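Local coordinates for extracellular solute-binding protein family 1 (Pseudothermotoga lettingae, PDB 5CI5) that binds alpha-D-tagatopyranose and probably delivers such sugars to an ABC transporter as its extracellular solute-binding component, at residues A113-N118 with P340-V345; T24-I29 with S54-L59; Y201-K206 with P289-P294; S42-F47 with E320-F325. All blocks are in the same frame, centred on the assembly; numbering follows the deposited sequence.

Contacts 2 and 4 belong to one beta-alpha-beta unit. Contact 2 pairs strands 25-30 and 55-60, and contact 4 packs helix 37-51, which links them, against the end of helix 312-322. They touch where Ile27 meets Leu322 and Val55 meets Ile44. Contact 4 is buried and largely apolar, whereas contact 2 is a backbone ladder with one mainly apolar face and one more polar, water-bridged face. Contact 1 lies beside contact 4, and the guanidinium of Arg342 reaches Thr323 O. It is partly buried and mixes backbone bonds with a selenomethionine-tryptophan contact. Contact 3 is on the opposite side of the chain's centre from contacts 2 and 4, and its chemistry is mainly that of a helix end.

Contact 1 (A113-N118 with P340-V345); sequences AQIWPN and PTRMDV
The side chain of Met343, a selenomethionine, lies across the indole of Trp116. Its CG sits over one face, 3.4 Å from the centroid of the six-membered ring of Trp116 and 11° off the ring normal, a CH-pi contact. The selenium follows at an oblique angle, which makes this a Met-aromatic pair. The chain of Met343 then bends at chi3 (-74°), and CE turns back to the carbonyl of Ala113. At the edge of the same indole, Trp116 NE1 makes a weak bond to Pro340 O, which lies in the ring plane.

Gln114 and Asp344 cross at about a right angle. The amide oxygen OE1 of Gln114 takes a weak bond from Asp344 N at 2.9 Å. Arg342 grips the carboxylate of Asp344 side-on, with NE on OD1 and NH2 on OD2 (2.9 Å), both in the guanidinium plane. Glu110 forms a second salt bridge to Arg342 NH1.

Two backbone bonds flank the single bridge between Ile115 and Arg342. Met343 N gives to Gln114 O at 2.8 Å, and Trp116 N gives to Thr341 O at 3.1 Å. Arg342 is the N-cap residue of helix 343-348. Gln114 takes a strong bond from Met343 N and a weak one from Asp344 N, both in the first turn. Polar bonds hold the loop to the helix start, and the Trp116 ring packs on Met343 of that turn.

Contact 2 (T24-I29 with S54-L59); sequences TLTIWI and SVEVQL
Ile27 and Ile29 pack with Val55, Val57 and Leu59 on the tight face of this parallel strand pair. Ile27 CG2 reaches Val55 CG1 at 3.7 Å and meets Val57 CG2. CG1 of Ile27 stands anti to the backbone N (chi1 -176°) and carries CD1 away from strand 55-60, to Leu322 of helix 312-322. Ile29 lies alongside Leu59, with CB 3.8 Å from CD2 of Leu59. Helix 37-51 packs on this face and completes a beta-alpha-beta unit with the two strands.

On the other face helix 62-75 packs on Trp28, while Glu56 and Gln58 make the solvent side. Gln58 runs beside Trp28, and its amide plane is turned 55° from the indole. Trp28 NE1 and Gln58 OE1 do not bond directly: one water accepts from Trp28 NE1 at 2.9 Å and donates to Gln58 OE1. A second water links Leu25 N to Ser54 O. Nearby, Thr24 CG2 rests against Glu56 CG at 3.6 Å.

Between the faces run four nearly straight backbone bonds, from Glu56 N to Leu25 O through to Ile29 N to Gln58 O at 2.9 Å. The ladder therefore fixes the register, while water completes the polar pairing at Trp28 and between Leu25 and Ser54.

Contact 3 (Y201-K206 with P289-P294); sequences YAAGGK and PYDAKP
Ala202 CB lies against the CB of Tyr290, 3.7 Å away, where the CA atoms of the two segments come nearest. Tyr290 has its CG between the backbone N and the carbonyl carbon (chi1 63°). This carries its ring away from residues 201-206, and one ring face lies against Pro294 N of its own segment.

The main polar feature is the carbonyl of Ala202. Three successive N-H groups of the loop converge on its oxygen. Ala292 N comes nearly in line with the C=O bond, at 2.8 Å from Ala202 O. Asp291 N and Lys293 N, each 3.2 Å from Ala202 O, come from opposite sides of the carbonyl plane and well out of it. The loop 289-294 thus curls round one acceptor. The CA of Ala202 adds a C-H contact to Lys293 O at 3.3 Å.

This is the C-terminal end of helix 190-202. Gly204 closes it with positive phi (83°) in a Schellman motif. Gly204 N bonds back to Tyr201 O, while the next carbonyl, that of Ala202, takes its N-H groups from the loop before strand 298-304.

Further along, Ala292 CB sits 3.7 Å from Ala203 O. That oxygen is also reached by a water, which donates to Ala203 O and to Asp291 OD2, each at 2.7 Å. Asp291 has its CG anti to the backbone N (chi1 172°), which places OD2 near Ala203 CA. The same OD2 forms a salt bridge with Lys224. Trp162 of helix 162-172 touches Ala202, Ala203 and Asp291.

Contact 4 (S42-F47 with E320-F325); sequences SVIKTF and EYLTSF
Tyr321 reaches across to the helix of residues 42-47 and makes the polar link of the contact. Its hydroxyl donates to Val43 O at 2.8 Å, in the carbonyl plane and on a lone pair. Val43 O also accepts from Phe47 N within its own helix, so the oxygen is held twice. The hydroxyl also lies against Thr46 CB.

The aromatic contacts involve the same tyrosine. Phe47 CB sits over one face of the Tyr321 ring, offset toward the rim, 3.9 Å from its centroid, a CH-pi contact. The two rings meet obliquely, with planes at 57°. CG of Tyr321 is anti to the backbone N (chi1 161°), which points the ring at helix 37-51. The stacking partner of the Phe47 ring is Tyr51, of its own helix.

Helix 37-51 is the crossover of the beta-alpha-beta unit formed with strands 25-30 and 55-60. Here it packs against the end of helix 312-322, beside the same sheet.

Aliphatic packing completes the contact. Val43 CG1 presses on Leu322 CD2 at 3.5 Å, tighter than usual, and also touches Tyr321 CE2. Ile44 CD1 meets Leu322 CD2 more loosely, at 4.4 Å.

Contact 1 (A113-N118 with P340-V345)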
loop_
_atom_site.group_PDB
_atom_site.type_symbol
_atom_site.label_atom_id
_atom_site.label_comp_id
_atom_site.label_asym_id
_atom_site.label_seq_id
_atom_site.Cartn_x
_atom_site.Cartn_y
_atom_site.Cartn_z
ATOM N N ALA A 113 21.873 4.339 6.051
ATOM C CA ALA A 113 22.385 4.173 4.688
ATOM C C ALA A 113 21.880 2.903 4.007
ATOM O O ALA A 113 22.063 2.742 2.798
ATOM C CB ALA A 113 23.905 4.183 4.702
ATOM N N GLN A 114 21.251 2.008 4.769
ATOM C CA GLN A 114 20.653 0.783 4.206
ATOM C C GLN A 114 19.195 0.967 3.760
ATOM O O GLN A 114 18.677 0.134 3.044
ATOM C CB GLN A 114 20.744 -0.368 5.206
ATOM C CG GLN A 114 22.188 -0.915 5.347
ATOM C CD GLN A 114 22.742 -1.355 4.022
ATOM O OE1 GLN A 114 22.111 -2.129 3.307
ATOM N NE2 GLN A 114 23.913 -0.823 3.653
ATOM N N ILE A 115 18.525 2.050 4.159
ATOM C CA ILE A 115 17.125 2.242 3.750
ATOM C C ILE A 115 17.118 2.571 2.264
ATOM O O ILE A 115 17.939 3.399 1.812
ATOM C CB ILE A 115 16.446 3.381 4.584
ATOM C CG1 ILE A 115 16.551 3.041 6.077
ATOM C CG2 ILE A 115 15.003 3.656 4.143
ATOM C CD1 ILE A 115 15.840 1.776 6.466
ATOM N N TRP A 116 16.257 1.904 1.491
ATOM C CA TRP A 116 16.130 2.228 0.071
ATOM C C TRP A 116 15.919 3.736 -0.102
ATOM O O TRP A 116 15.029 4.310 0.499
ATOM C CB TRP A 116 14.978 1.483 -0.575
ATOM C CG TRP A 116 15.098 -0.002 -0.602
ATOM C CD1 TRP A 116 14.445 -0.875 0.203
ATOM C CD2 TRP A 116 15.901 -0.791 -1.493
ATOM N NE1 TRP A 116 14.799 -2.165 -0.122
ATOM C CE2 TRP A 116 15.684 -2.138 -1.166
ATOM C CE3 TRP A 116 16.782 -0.480 -2.540
ATOM C CZ2 TRP A 116 16.310 -3.189 -1.852
ATOM C CZ3 TRP A 116 17.417 -1.537 -3.217
ATOM C CH2 TRP A 116 17.175 -2.861 -2.864
ATOM N N PRO A 117 16.730 4.380 -0.941
ATOM C CA PRO A 117 16.708 5.849 -0.919
ATOM C C PRO A 117 15.448 6.501 -1.446
ATOM O O PRO A 117 15.210 7.669 -1.086
ATOM C CB PRO A 117 17.892 6.244 -1.816
ATOM C CG PRO A 117 18.659 5.056 -2.039
ATOM C CD PRO A 117 17.826 3.852 -1.767
ATOM N N ASN A 118 14.682 5.810 -2.286
ATOM C CA ASN A 118 13.462 6.378 -2.794
ATOM C C ASN A 118 12.431 6.481 -1.700
ATOM O O ASN A 118 11.401 7.116 -1.876
ATOM C CB ASN A 118 12.932 5.566 -3.979
ATOM C CG ASN A 118 12.725 4.088 -3.664
ATOM O OD1 ASN A 118 13.513 3.456 -2.936
ATOM N ND2 ASN A 118 11.678 3.511 -4.259
ATOM N N PRO A 340 11.457 -5.702 3.109
ATOM C CA PRO A 340 12.222 -4.902 4.060
ATOM C C PRO A 340 12.586 -3.555 3.456
ATOM O O PRO A 340 12.903 -3.489 2.268
ATOM C CB PRO A 340 13.500 -5.733 4.314
ATOM C CG PRO A 340 13.196 -7.148 3.799
ATOM C CD PRO A 340 12.099 -7.000 2.793
ATOM N N THR A 341 12.549 -2.503 4.262
ATOM C CA THR A 341 13.116 -1.218 3.862
ATOM C C THR A 341 14.651 -1.234 3.865
ATOM O O THR A 341 15.247 -0.340 3.296
ATOM C CB THR A 341 12.642 -0.090 4.769
ATOM O OG1 THR A 341 13.008 -0.370 6.129
ATOM C CG2 THR A 341 11.136 0.050 4.646
ATOM N N ARG A 342 15.264 -2.236 4.499
ATOM C CA ARG A 342 16.729 -2.388 4.500
ATOM C C ARG A 342 17.236 -3.168 3.280
ATOM O O ARG A 342 16.824 -4.303 3.040
ATOM C CB ARG A 342 17.211 -3.121 5.747
ATOM C CG ARG A 342 16.965 -2.431 7.098
ATOM C CD ARG A 342 17.512 -3.306 8.222
ATOM N NE ARG A 342 18.978 -3.314 8.161
ATOM C CZ ARG A 342 19.800 -2.664 8.972
ATOM N NH1 ARG A 342 19.351 -1.944 9.993
ATOM N NH2 ARG A 342 21.109 -2.745 8.755
HETATM N N MSE A 343 18.178 -2.565 2.564
HETATM C CA MSE A 343 18.795 -3.166 1.385
HETATM C C MSE A 343 19.559 -4.433 1.759
HETATM O O MSE A 343 19.418 -5.454 1.084
HETATM C CB MSE A 343 19.734 -2.178 0.705
HETATM C CG MSE A 343 19.004 -1.068 0.026
HETATM SE SE MSE A 343 20.156 0.002 -1.102
HETATM C CE MSE A 343 21.081 0.941 0.302
ATOM N N ASP A 344 20.337 -4.380 2.842
ATOM C CA ASP A 344 21.147 -5.546 3.202
ATOM C C ASP A 344 20.263 -6.771 3.490
ATOM O O ASP A 344 20.604 -7.859 3.053
ATOM C CB ASP A 344 22.104 -5.257 4.365
ATOM C CG ASP A 344 21.443 -4.625 5.598
ATOM O OD1 ASP A 344 20.192 -4.513 5.686
ATOM O OD2 ASP A 344 22.227 -4.254 6.516
ATOM N N VAL A 345 19.111 -6.613 4.146
ATOM C CA VAL A 345 18.221 -7.753 4.344
ATOM C C VAL A 345 17.632 -8.273 3.032
ATOM O O VAL A 345 17.523 -9.500 2.822
ATOM C CB VAL A 345 17.085 -7.390 5.319
ATOM C CG1 VAL A 345 16.121 -8.518 5.476
ATOM C CG2 VAL A 345 17.662 -7.024 6.667
#

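Contact 2 (T24-I29 with S54-L59)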
loop_
_atom_site.group_PDB
_atom_site.type_symbol
_atom_site.label_atom_id
_atom_site.label_comp_id
_atom_site.label_asym_id
_atom_site.label_seq_id
_atom_site.Cartn_x
_atom_site.Cartn_y
_atom_site.Cartn_z
ATOM N N THR A 24 3.546 3.614 30.113
ATOM C CA THR A 24 4.218 2.477 29.491
ATOM C C THR A 24 4.488 2.814 28.035
ATOM O O THR A 24 3.629 3.424 27.393
ATOM C CB THR A 24 3.366 1.199 29.559
ATOM O OG1 THR A 24 3.037 0.906 30.925
ATOM C CG2 THR A 24 4.110 0.020 28.947
ATOM N N LEU A 25 5.647 2.417 27.507
ATOM C CA LEU A 25 5.902 2.633 26.073
ATOM C C LEU A 25 4.789 1.992 25.263
ATOM O O LEU A 25 4.504 0.803 25.412
ATOM C CB LEU A 25 7.267 2.075 25.667
ATOM C CG LEU A 25 7.769 2.429 24.281
ATOM C CD1 LEU A 25 7.999 3.939 24.139
ATOM C CD2 LEU A 25 9.058 1.680 23.973
ATOM N N THR A 26 4.160 2.774 24.393
ATOM C CA THR A 26 3.017 2.293 23.633
ATOM C C THR A 26 3.334 2.342 22.146
ATOM O O THR A 26 3.732 3.410 21.646
ATOM C CB THR A 26 1.756 3.145 23.918
ATOM O OG1 THR A 26 1.453 3.085 25.316
ATOM C CG2 THR A 26 0.542 2.662 23.142
ATOM N N ILE A 27 3.132 1.215 21.441
ATOM C CA ILE A 27 3.252 1.169 19.989
ATOM C C ILE A 27 1.903 0.861 19.343
ATOM O O ILE A 27 1.192 -0.025 19.778
ATOM C CB ILE A 27 4.329 0.148 19.517
ATOM C CG1 ILE A 27 4.509 0.196 17.990
ATOM C CG2 ILE A 27 4.029 -1.280 19.969
ATOM C CD1 ILE A 27 5.671 -0.656 17.451
ATOM N N TRP A 28 1.560 1.618 18.303
ATOM C CA TRP A 28 0.392 1.343 17.484
ATOM C C TRP A 28 0.833 0.799 16.151
ATOM O O TRP A 28 1.571 1.477 15.422
ATOM C CB TRP A 28 -0.431 2.601 17.268
ATOM C CG TRP A 28 -1.196 3.005 18.472
ATOM C CD1 TRP A 28 -1.091 2.480 19.734
ATOM C CD2 TRP A 28 -2.221 4.003 18.532
ATOM N NE1 TRP A 28 -1.993 3.106 20.583
ATOM C CE2 TRP A 28 -2.698 4.035 19.863
ATOM C CE3 TRP A 28 -2.789 4.869 17.589
ATOM C CZ2 TRP A 28 -3.704 4.908 20.269
ATOM C CZ3 TRP A 28 -3.793 5.728 18.004
ATOM C CH2 TRP A 28 -4.238 5.741 19.319
ATOM N N ILE A 29 0.354 -0.401 15.825
ATOM C CA ILE A 29 0.677 -1.068 14.573
ATOM C C ILE A 29 -0.594 -1.121 13.753
ATOM O O ILE A 29 -1.627 -1.604 14.214
ATOM C CB ILE A 29 1.230 -2.472 14.806
ATOM C CG1 ILE A 29 2.435 -2.399 15.742
ATOM C CG2 ILE A 29 1.622 -3.137 13.482
ATOM C CD1 ILE A 29 2.926 -3.716 16.265
ATOM N N SER A 54 8.697 -2.332 29.236
ATOM C CA SER A 54 7.383 -2.916 28.982
ATOM C C SER A 54 6.706 -2.196 27.808
ATOM O O SER A 54 6.767 -0.967 27.712
ATOM C CB SER A 54 6.522 -2.835 30.245
ATOM O OG SER A 54 5.237 -3.394 30.046
ATOM N N VAL A 55 6.086 -2.953 26.909
ATOM C CA VAL A 55 5.412 -2.352 25.763
ATOM C C VAL A 55 3.943 -2.678 25.693
ATOM O O VAL A 55 3.528 -3.838 25.728
ATOM C CB VAL A 55 6.056 -2.791 24.438
ATOM C CG1 VAL A 55 5.382 -2.100 23.263
ATOM C CG2 VAL A 55 7.533 -2.463 24.451
ATOM N N GLU A 56 3.152 -1.629 25.569
ATOM C CA GLU A 56 1.730 -1.770 25.323
ATOM C C GLU A 56 1.543 -1.722 23.821
ATOM O O GLU A 56 1.979 -0.773 23.169
ATOM C CB GLU A 56 0.937 -0.652 26.005
ATOM C CG GLU A 56 0.909 -0.699 27.535
ATOM C CD GLU A 56 -0.307 -1.419 28.107
ATOM O OE1 GLU A 56 -1.158 -1.908 27.329
ATOM O OE2 GLU A 56 -0.411 -1.486 29.350
ATOM N N VAL A 57 0.922 -2.757 23.269
ATOM C CA VAL A 57 0.713 -2.873 21.836
ATOM C C VAL A 57 -0.778 -2.700 21.497
ATOM O O VAL A 57 -1.659 -3.272 22.163
ATOM C CB VAL A 57 1.197 -4.232 21.294
ATOM C CG1 VAL A 57 0.912 -4.350 19.777
ATOM C CG2 VAL A 57 2.676 -4.464 21.590
ATOM N N GLN A 58 -1.086 -1.901 20.481
ATOM C CA GLN A 58 -2.445 -1.898 19.949
ATOM C C GLN A 58 -2.364 -2.086 18.424
ATOM O O GLN A 58 -1.560 -1.434 17.742
ATOM C CB GLN A 58 -3.198 -0.615 20.322
ATOM C CG GLN A 58 -4.678 -0.611 19.927
ATOM C CD GLN A 58 -5.471 0.506 20.602
ATOM O OE1 GLN A 58 -4.995 1.138 21.548
ATOM N NE2 GLN A 58 -6.693 0.745 20.119
ATOM N N LEU A 59 -3.172 -3.016 17.921
ATOM C CA LEU A 59 -3.222 -3.374 16.501
ATOM C C LEU A 59 -4.461 -2.782 15.867
ATOM O O LEU A 59 -5.544 -2.815 16.453
ATOM C CB LEU A 59 -3.240 -4.902 16.327
ATOM C CG LEU A 59 -2.103 -5.654 17.025
ATOM C CD1 LEU A 59 -2.258 -7.186 16.911
ATOM C CD2 LEU A 59 -0.779 -5.211 16.477
HETATM O O HOH W 1 7.356 1.350 29.287
HETATM O O HOH W 2 -3.062 2.134 23.114
#

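Contact 3 (Y201-K206 with P289-P294)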
loop_
_atom_site.group_PDB
_atom_site.type_symbol
_atom_site.label_atom_id
_atom_site.label_comp_id
_atom_site.label_asym_id
_atom_site.label_seq_id
_atom_site.Cartn_x
_atom_site.Cartn_y
_atom_site.Cartn_z
ATOM N N TYR A 201 -1.480 5.994 -14.443
ATOM C CA TYR A 201 -0.086 5.972 -14.841
ATOM C C TYR A 201 0.128 4.952 -15.962
ATOM O O TYR A 201 0.949 5.205 -16.858
ATOM C CB TYR A 201 0.822 5.727 -13.611
ATOM C CG TYR A 201 1.006 7.004 -12.795
ATOM C CD1 TYR A 201 0.091 7.378 -11.808
ATOM C CD2 TYR A 201 2.070 7.870 -13.043
ATOM C CE1 TYR A 201 0.235 8.548 -11.101
ATOM C CE2 TYR A 201 2.214 9.065 -12.323
ATOM C CZ TYR A 201 1.289 9.398 -11.360
ATOM O OH TYR A 201 1.383 10.581 -10.629
ATOM N N ALA A 202 -0.632 3.862 -15.966
ATOM C CA ALA A 202 -0.528 2.897 -17.067
ATOM C C ALA A 202 -1.018 3.498 -18.393
ATOM O O ALA A 202 -0.592 3.065 -19.450
ATOM C CB ALA A 202 -1.297 1.619 -16.739
ATOM N N ALA A 203 -1.893 4.504 -18.322
ATOM C CA ALA A 203 -2.373 5.224 -19.494
ATOM C C ALA A 203 -1.458 6.406 -19.881
ATOM O O ALA A 203 -1.749 7.116 -20.838
ATOM C CB ALA A 203 -3.782 5.723 -19.251
ATOM N N GLY A 204 -0.369 6.597 -19.130
ATOM C CA GLY A 204 0.566 7.693 -19.369
ATOM C C GLY A 204 0.172 9.029 -18.760
ATOM O O GLY A 204 0.749 10.066 -19.115
ATOM N N GLY A 205 -0.813 9.020 -17.860
ATOM C CA GLY A 205 -1.212 10.202 -17.120
ATOM C C GLY A 205 -0.447 10.365 -15.818
ATOM O O GLY A 205 0.477 9.602 -15.527
ATOM N N LYS A 206 -0.848 11.365 -15.040
ATOM C CA LYS A 206 -0.209 11.693 -13.772
ATOM C C LYS A 206 -1.275 12.244 -12.854
ATOM O O LYS A 206 -2.289 12.785 -13.329
ATOM C CB LYS A 206 0.889 12.746 -13.938
ATOM C CG LYS A 206 1.979 12.423 -14.932
ATOM C CD LYS A 206 2.975 13.600 -15.078
ATOM C CE LYS A 206 2.269 14.960 -15.166
ATOM N NZ LYS A 206 3.174 16.071 -15.586
ATOM N N PRO A 289 -0.662 -5.266 -15.980
ATOM C CA PRO A 289 -0.954 -4.906 -17.372
ATOM C C PRO A 289 -1.113 -3.396 -17.566
ATOM O O PRO A 289 -1.679 -2.703 -16.704
ATOM C CB PRO A 289 -2.274 -5.636 -17.644
ATOM C CG PRO A 289 -2.187 -6.846 -16.771
ATOM C CD PRO A 289 -1.522 -6.367 -15.506
ATOM N N TYR A 290 -0.616 -2.894 -18.693
ATOM C CA TYR A 290 -0.624 -1.455 -18.931
ATOM C C TYR A 290 -1.032 -1.144 -20.372
ATOM O O TYR A 290 -1.202 -2.046 -21.212
ATOM C CB TYR A 290 0.748 -0.849 -18.575
ATOM C CG TYR A 290 1.905 -1.343 -19.418
ATOM C CD1 TYR A 290 2.256 -0.704 -20.596
ATOM C CD2 TYR A 290 2.651 -2.432 -19.023
ATOM C CE1 TYR A 290 3.324 -1.152 -21.361
ATOM C CE2 TYR A 290 3.715 -2.887 -19.779
ATOM C CZ TYR A 290 4.047 -2.236 -20.948
ATOM O OH TYR A 290 5.107 -2.679 -21.699
ATOM N N ASP A 291 -1.223 0.148 -20.624
ATOM C CA ASP A 291 -1.678 0.693 -21.892
ATOM C C ASP A 291 -0.487 1.370 -22.587
ATOM O O ASP A 291 0.197 0.749 -23.409
ATOM C CB ASP A 291 -2.824 1.679 -21.630
ATOM C CG ASP A 291 -3.240 2.451 -22.863
ATOM O OD1 ASP A 291 -3.287 1.844 -23.954
ATOM O OD2 ASP A 291 -3.541 3.657 -22.733
ATOM N N ALA A 292 -0.187 2.604 -22.192
ATOM C CA ALA A 292 0.892 3.381 -22.800
ATOM C C ALA A 292 2.276 3.149 -22.176
ATOM O O ALA A 292 3.296 3.161 -22.875
ATOM C CB ALA A 292 0.550 4.851 -22.718
ATOM N N LYS A 293 2.305 2.950 -20.860
ATOM C CA LYS A 293 3.543 2.931 -20.082
ATOM C C LYS A 293 3.408 1.940 -18.940
ATOM O O LYS A 293 2.374 1.924 -18.280
ATOM C CB LYS A 293 3.845 4.307 -19.477
ATOM C CG LYS A 293 4.058 5.455 -20.459
ATOM C CD LYS A 293 4.648 6.683 -19.734
ATOM C CE LYS A 293 4.679 7.922 -20.629
ATOM N NZ LYS A 293 5.152 7.624 -22.014
ATOM N N PRO A 294 4.469 1.171 -18.649
ATOM C CA PRO A 294 4.498 0.389 -17.414
ATOM C C PRO A 294 4.321 1.270 -16.197
ATOM O O PRO A 294 4.874 2.374 -16.148
ATOM C CB PRO A 294 5.887 -0.242 -17.419
ATOM C CG PRO A 294 6.379 -0.119 -18.800
ATOM C CD PRO A 294 5.741 1.078 -19.383
HETATM O O HOH W 3 -3.226 6.363 -23.026
#

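Contact 4 (S42-F47 with E320-F325)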
loop_
_atom_site.group_PDB
_atom_site.type_symbol
_atom_site.label_atom_id
_atom_site.label_comp_id
_atom_site.label_asym_id
_atom_site.label_seq_id
_atom_site.Cartn_x
_atom_site.Cartn_y
_atom_site.Cartn_z
ATOM N N SER A 42 5.873 -12.069 19.336
ATOM C CA SER A 42 7.230 -12.602 19.462
ATOM C C SER A 42 8.302 -11.521 19.347
ATOM O O SER A 42 9.219 -11.438 20.160
ATOM C CB SER A 42 7.458 -13.662 18.400
ATOM O OG SER A 42 6.676 -14.792 18.702
ATOM N N VAL A 43 8.200 -10.707 18.306
ATOM C CA VAL A 43 9.151 -9.626 18.105
ATOM C C VAL A 43 9.198 -8.655 19.284
ATOM O O VAL A 43 10.281 -8.240 19.701
ATOM C CB VAL A 43 8.803 -8.847 16.811
ATOM C CG1 VAL A 43 9.608 -7.570 16.698
ATOM C CG2 VAL A 43 9.051 -9.735 15.593
ATOM N N ILE A 44 8.032 -8.272 19.801
ATOM C CA ILE A 44 7.963 -7.297 20.871
ATOM C C ILE A 44 8.463 -7.916 22.184
ATOM O O ILE A 44 9.109 -7.237 22.976
ATOM C CB ILE A 44 6.508 -6.721 21.027
ATOM C CG1 ILE A 44 6.109 -5.921 19.765
ATOM C CG2 ILE A 44 6.394 -5.854 22.286
ATOM C CD1 ILE A 44 6.859 -4.666 19.547
ATOM N N LYS A 45 8.178 -9.191 22.407
ATOM C CA LYS A 45 8.638 -9.828 23.638
ATOM C C LYS A 45 10.162 -9.855 23.667
ATOM O O LYS A 45 10.760 -9.604 24.714
ATOM C CB LYS A 45 8.079 -11.235 23.785
ATOM C CG LYS A 45 6.579 -11.318 24.134
ATOM C CD LYS A 45 6.149 -10.455 25.332
ATOM C CE LYS A 45 5.073 -9.447 24.929
ATOM N NZ LYS A 45 4.921 -8.321 25.882
ATOM N N THR A 46 10.784 -10.109 22.518
ATOM C CA THR A 46 12.247 -10.127 22.442
ATOM C C THR A 46 12.791 -8.736 22.794
ATOM O O THR A 46 13.760 -8.603 23.547
ATOM C CB THR A 46 12.704 -10.591 21.055
ATOM O OG1 THR A 46 12.328 -11.958 20.875
ATOM C CG2 THR A 46 14.209 -10.474 20.872
ATOM N N PHE A 47 12.132 -7.696 22.295
ATOM C CA PHE A 47 12.536 -6.349 22.636
ATOM C C PHE A 47 12.477 -6.126 24.138
ATOM O O PHE A 47 13.415 -5.581 24.729
ATOM C CB PHE A 47 11.650 -5.313 21.936
ATOM C CG PHE A 47 11.904 -3.906 22.388
ATOM C CD1 PHE A 47 12.945 -3.172 21.867
ATOM C CD2 PHE A 47 11.113 -3.331 23.365
ATOM C CE1 PHE A 47 13.194 -1.868 22.290
ATOM C CE2 PHE A 47 11.360 -2.030 23.812
ATOM C CZ PHE A 47 12.389 -1.295 23.264
ATOM N N GLU A 320 14.530 1.605 16.410
ATOM C CA GLU A 320 15.862 1.121 16.052
ATOM C C GLU A 320 15.910 -0.400 16.072
ATOM O O GLU A 320 16.366 -1.045 15.117
ATOM C CB GLU A 320 16.866 1.717 17.037
ATOM C CG GLU A 320 18.300 1.460 16.805
ATOM C CD GLU A 320 19.093 2.143 17.902
ATOM O OE1 GLU A 320 19.203 1.568 19.000
ATOM O OE2 GLU A 320 19.523 3.279 17.693
ATOM N N TYR A 321 15.363 -0.981 17.132
ATOM C CA TYR A 321 15.330 -2.430 17.249
ATOM C C TYR A 321 14.475 -3.052 16.139
ATOM O O TYR A 321 14.893 -4.004 15.463
ATOM C CB TYR A 321 14.806 -2.851 18.631
ATOM C CG TYR A 321 14.324 -4.286 18.690
ATOM C CD1 TYR A 321 15.196 -5.342 18.937
ATOM C CD2 TYR A 321 12.988 -4.593 18.460
ATOM C CE1 TYR A 321 14.722 -6.664 18.975
ATOM C CE2 TYR A 321 12.521 -5.897 18.489
ATOM C CZ TYR A 321 13.385 -6.923 18.744
ATOM O OH TYR A 321 12.893 -8.231 18.760
ATOM N N LEU A 322 13.276 -2.520 15.949
ATOM C CA LEU A 322 12.368 -3.070 14.952
ATOM C C LEU A 322 12.915 -3.014 13.527
ATOM O O LEU A 322 12.547 -3.839 12.704
ATOM C CB LEU A 322 11.032 -2.357 14.993
ATOM C CG LEU A 322 10.180 -2.632 16.226
ATOM C CD1 LEU A 322 8.965 -1.779 16.205
ATOM C CD2 LEU A 322 9.795 -4.121 16.316
ATOM N N THR A 323 13.776 -2.039 13.247
ATOM C CA THR A 323 14.309 -1.854 11.909
ATOM C C THR A 323 15.768 -2.310 11.850
ATOM O O THR A 323 16.503 -1.887 10.967
ATOM C CB THR A 323 14.163 -0.379 11.458
ATOM O OG1 THR A 323 12.923 0.154 11.950
ATOM C CG2 THR A 323 14.158 -0.284 9.953
ATOM N N SER A 324 16.164 -3.192 12.772
ATOM C CA SER A 324 17.508 -3.771 12.770
ATOM C C SER A 324 17.615 -4.947 11.807
ATOM O O SER A 324 16.625 -5.557 11.404
ATOM C CB SER A 324 17.917 -4.235 14.170
ATOM O OG SER A 324 17.115 -5.336 14.577
ATOM N N PHE A 325 18.846 -5.246 11.434
ATOM C CA PHE A 325 19.130 -6.340 10.529
ATOM C C PHE A 325 18.591 -7.664 11.083
ATOM O O PHE A 325 17.903 -8.395 10.376
ATOM C CB PHE A 325 20.642 -6.402 10.296
ATOM C CG PHE A 325 21.070 -7.483 9.350
ATOM C CD1 PHE A 325 20.960 -7.325 7.981
ATOM C CD2 PHE A 325 21.583 -8.664 9.836
ATOM C CE1 PHE A 325 21.362 -8.331 7.110
ATOM C CE2 PHE A 325 21.984 -9.670 8.972
ATOM C CZ PHE A 325 21.874 -9.488 7.607
#